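Local coordinates for protein putative fimbrium anchoring subunit Fim4B (PDB 5CAG) that probably serves as the subunit that anchors a fimbrium, a type of pilus, to the bacterial outer membrane, at residues V73-T78 with S116-N121. Sequence-based numbering, arbitrary orientation.
Sequences VYNYNT and SLYVLN. With SO4 (sulfate ion), chain D.
Asn75 reaches across to the backbone of 116-121 with both ends of its amide. Asn75 OD1 accepts the N-H of Tyr118 at 2.7 Å, nearly straight at 162°, and Asn75 ND2 donates to the carbonyl O of Ser116 at 3.2 Å. With CG lodged between its own backbone N and carbonyl carbon (chi1 57°), the amide is carried toward 116-121, and the paired bonds fix its rotation. The same amide lies obliquely against the Tyr118 ring, the planes 53° apart, with OD1 of Asn75 3.6 Å from CD2 of Tyr118. CD1 of Leu117 also lies against this oxygen. Farther along, Val73 and Leu120 form a hydrogen-bonded antiparallel pair, Val73 N to Leu120 O at 2.9 Å and Leu120 N to Val73 O at 3.0 Å. Their side chains meet through CG2 of Val73 and CD2 of Leu120 and pack on Trp138. On the face holding Tyr74, its CB touches CG2 of Val119 and CD1 of Leu117, while the phenol leads away to bond Arg38 through OH. The Tyr118 hydroxyl makes a weak bond to a sulfate, probably from the crystallisation liquor, which Thr30 and Lys146 also hold. The contact joins antiparallel neighbours 67-75 and 118-127 in a beta-rich region assigned by sequence to a transthyretin-clan family, consistent with FimB/Mfa2 membership, with the Asn75 amide adding side-chain-to-backbone bonds beside the antiparallel pair.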
loop_
_atom_site.group_PDB
_atom_site.type_symbol
_atom_site.label_atom_id
_atom_site.label_comp_id
_atom_site.label_asym_id
_atom_site.label_seq_id
_atom_site.Cartn_x
_atom_site.Cartn_y
_atom_site.Cartn_z
ATOM N N VAL A 73 12.881 0.902 5.724
ATOM C CA VAL A 73 13.434 0.936 4.375
ATOM C C VAL A 73 12.278 0.814 3.424
ATOM O O VAL A 73 11.553 -0.193 3.473
ATOM C CB VAL A 73 14.506 -0.130 4.060
ATOM C CG1 VAL A 73 15.159 0.166 2.715
ATOM C CG2 VAL A 73 15.551 -0.220 5.156
ATOM N N TYR A 74 12.085 1.813 2.568
ATOM C CA TYR A 74 11.003 1.740 1.605
ATOM C C TYR A 74 11.466 2.362 0.281
ATOM O O TYR A 74 12.448 3.103 0.271
ATOM C CB TYR A 74 9.737 2.404 2.166
ATOM C CG TYR A 74 9.857 3.902 2.360
ATOM C CD1 TYR A 74 9.560 4.784 1.328
ATOM C CD2 TYR A 74 10.240 4.439 3.587
ATOM C CE1 TYR A 74 9.668 6.162 1.501
ATOM C CE2 TYR A 74 10.370 5.823 3.766
ATOM C CZ TYR A 74 10.086 6.681 2.715
ATOM O OH TYR A 74 10.186 8.046 2.860
ATOM N N ASN A 75 10.788 2.038 -0.830
ATOM C CA ASN A 75 11.127 2.606 -2.130
ATOM C C ASN A 75 10.517 4.012 -2.236
ATOM O O ASN A 75 9.327 4.226 -1.954
ATOM C CB ASN A 75 10.683 1.695 -3.256
ATOM C CG ASN A 75 9.219 1.355 -3.260
ATOM O OD1 ASN A 75 8.662 0.806 -2.293
ATOM N ND2 ASN A 75 8.583 1.650 -4.381
ATOM N N TYR A 76 11.348 4.984 -2.618
ATOM C CA TYR A 76 10.892 6.361 -2.617
ATOM C C TYR A 76 10.067 6.745 -3.807
ATOM O O TYR A 76 9.069 7.429 -3.591
ATOM C CB TYR A 76 12.033 7.387 -2.433
ATOM C CG TYR A 76 13.232 7.274 -3.349
ATOM C CD1 TYR A 76 13.214 7.832 -4.620
ATOM C CD2 TYR A 76 14.433 6.742 -2.892
ATOM C CE1 TYR A 76 14.326 7.770 -5.457
ATOM C CE2 TYR A 76 15.570 6.726 -3.699
ATOM C CZ TYR A 76 15.506 7.226 -4.992
ATOM O OH TYR A 76 16.611 7.209 -5.815
ATOM N N ASN A 77 10.456 6.369 -5.036
ATOM C CA ASN A 77 9.737 6.879 -6.205
ATOM C C ASN A 77 8.493 6.096 -6.531
ATOM O O ASN A 77 8.598 5.021 -7.135
ATOM C CB ASN A 77 10.650 6.939 -7.430
ATOM C CG ASN A 77 10.411 8.137 -8.315
ATOM O OD1 ASN A 77 10.199 9.271 -7.845
ATOM N ND2 ASN A 77 10.509 7.914 -9.624
ATOM N N THR A 78 7.318 6.637 -6.116
ATOM C CA THR A 78 5.986 6.059 -6.332
ATOM C C THR A 78 5.035 7.112 -6.823
ATOM O O THR A 78 5.138 8.274 -6.414
ATOM C CB THR A 78 5.385 5.348 -5.087
ATOM O OG1 THR A 78 5.577 6.071 -3.879
ATOM C CG2 THR A 78 5.898 3.973 -4.918
ATOM N N SER A 116 3.174 -0.073 -6.369
ATOM C CA SER A 116 3.998 -1.001 -5.600
ATOM C C SER A 116 4.870 -0.329 -4.532
ATOM O O SER A 116 5.565 0.645 -4.804
ATOM C CB SER A 116 4.831 -1.874 -6.521
ATOM O OG SER A 116 3.934 -2.630 -7.321
ATOM N N LEU A 117 4.755 -0.841 -3.287
ATOM C CA LEU A 117 5.534 -0.404 -2.119
ATOM C C LEU A 117 6.216 -1.618 -1.505
ATOM O O LEU A 117 5.594 -2.690 -1.380
ATOM C CB LEU A 117 4.682 0.339 -1.079
ATOM C CG LEU A 117 5.403 0.957 0.099
ATOM C CD1 LEU A 117 6.225 2.199 -0.295
ATOM C CD2 LEU A 117 4.434 1.307 1.135
ATOM N N TYR A 118 7.526 -1.454 -1.217
ATOM C CA TYR A 118 8.388 -2.474 -0.634
ATOM C C TYR A 118 8.893 -1.955 0.682
ATOM O O TYR A 118 9.418 -0.847 0.741
ATOM C CB TYR A 118 9.529 -2.852 -1.577
ATOM C CG TYR A 118 9.042 -3.214 -2.957
ATOM C CD1 TYR A 118 8.493 -4.466 -3.222
ATOM C CD2 TYR A 118 9.097 -2.291 -3.996
ATOM C CE1 TYR A 118 8.028 -4.794 -4.497
ATOM C CE2 TYR A 118 8.613 -2.600 -5.266
ATOM C CZ TYR A 118 8.083 -3.850 -5.516
ATOM O OH TYR A 118 7.638 -4.116 -6.792
ATOM N N VAL A 119 8.618 -2.677 1.758
ATOM C CA VAL A 119 8.970 -2.198 3.083
ATOM C C VAL A 119 9.748 -3.250 3.861
ATOM O O VAL A 119 9.520 -4.456 3.718
ATOM C CB VAL A 119 7.683 -1.750 3.855
ATOM C CG1 VAL A 119 7.932 -1.529 5.352
ATOM C CG2 VAL A 119 7.085 -0.497 3.245
ATOM N N LEU A 120 10.666 -2.748 4.697
ATOM C CA LEU A 120 11.379 -3.450 5.746
ATOM C C LEU A 120 11.288 -2.587 6.996
ATOM O O LEU A 120 11.608 -1.392 6.935
ATOM C CB LEU A 120 12.833 -3.789 5.410
ATOM C CG LEU A 120 13.656 -4.262 6.618
ATOM C CD1 LEU A 120 13.219 -5.631 7.083
ATOM C CD2 LEU A 120 15.114 -4.234 6.334
ATOM N N ASN A 121 10.807 -3.162 8.105
ATOM C CA ASN A 121 10.761 -2.413 9.358
ATOM C C ASN A 121 11.216 -3.312 10.504
ATOM O O ASN A 121 10.675 -4.414 10.698
ATOM C CB ASN A 121 9.407 -1.768 9.631
ATOM C CG ASN A 121 8.294 -2.716 9.933
ATOM O OD1 ASN A 121 7.733 -3.371 9.040
ATOM N ND2 ASN A 121 7.933 -2.765 11.200
HETATM S S SO4 D . 5.890 -6.858 -9.507
HETATM O O1 SO4 D . 5.508 -5.606 -10.173
HETATM O O2 SO4 D . 7.122 -7.382 -10.086
HETATM O O3 SO4 D . 6.076 -6.608 -8.072
HETATM O O4 SO4 D . 4.841 -7.856 -9.696
#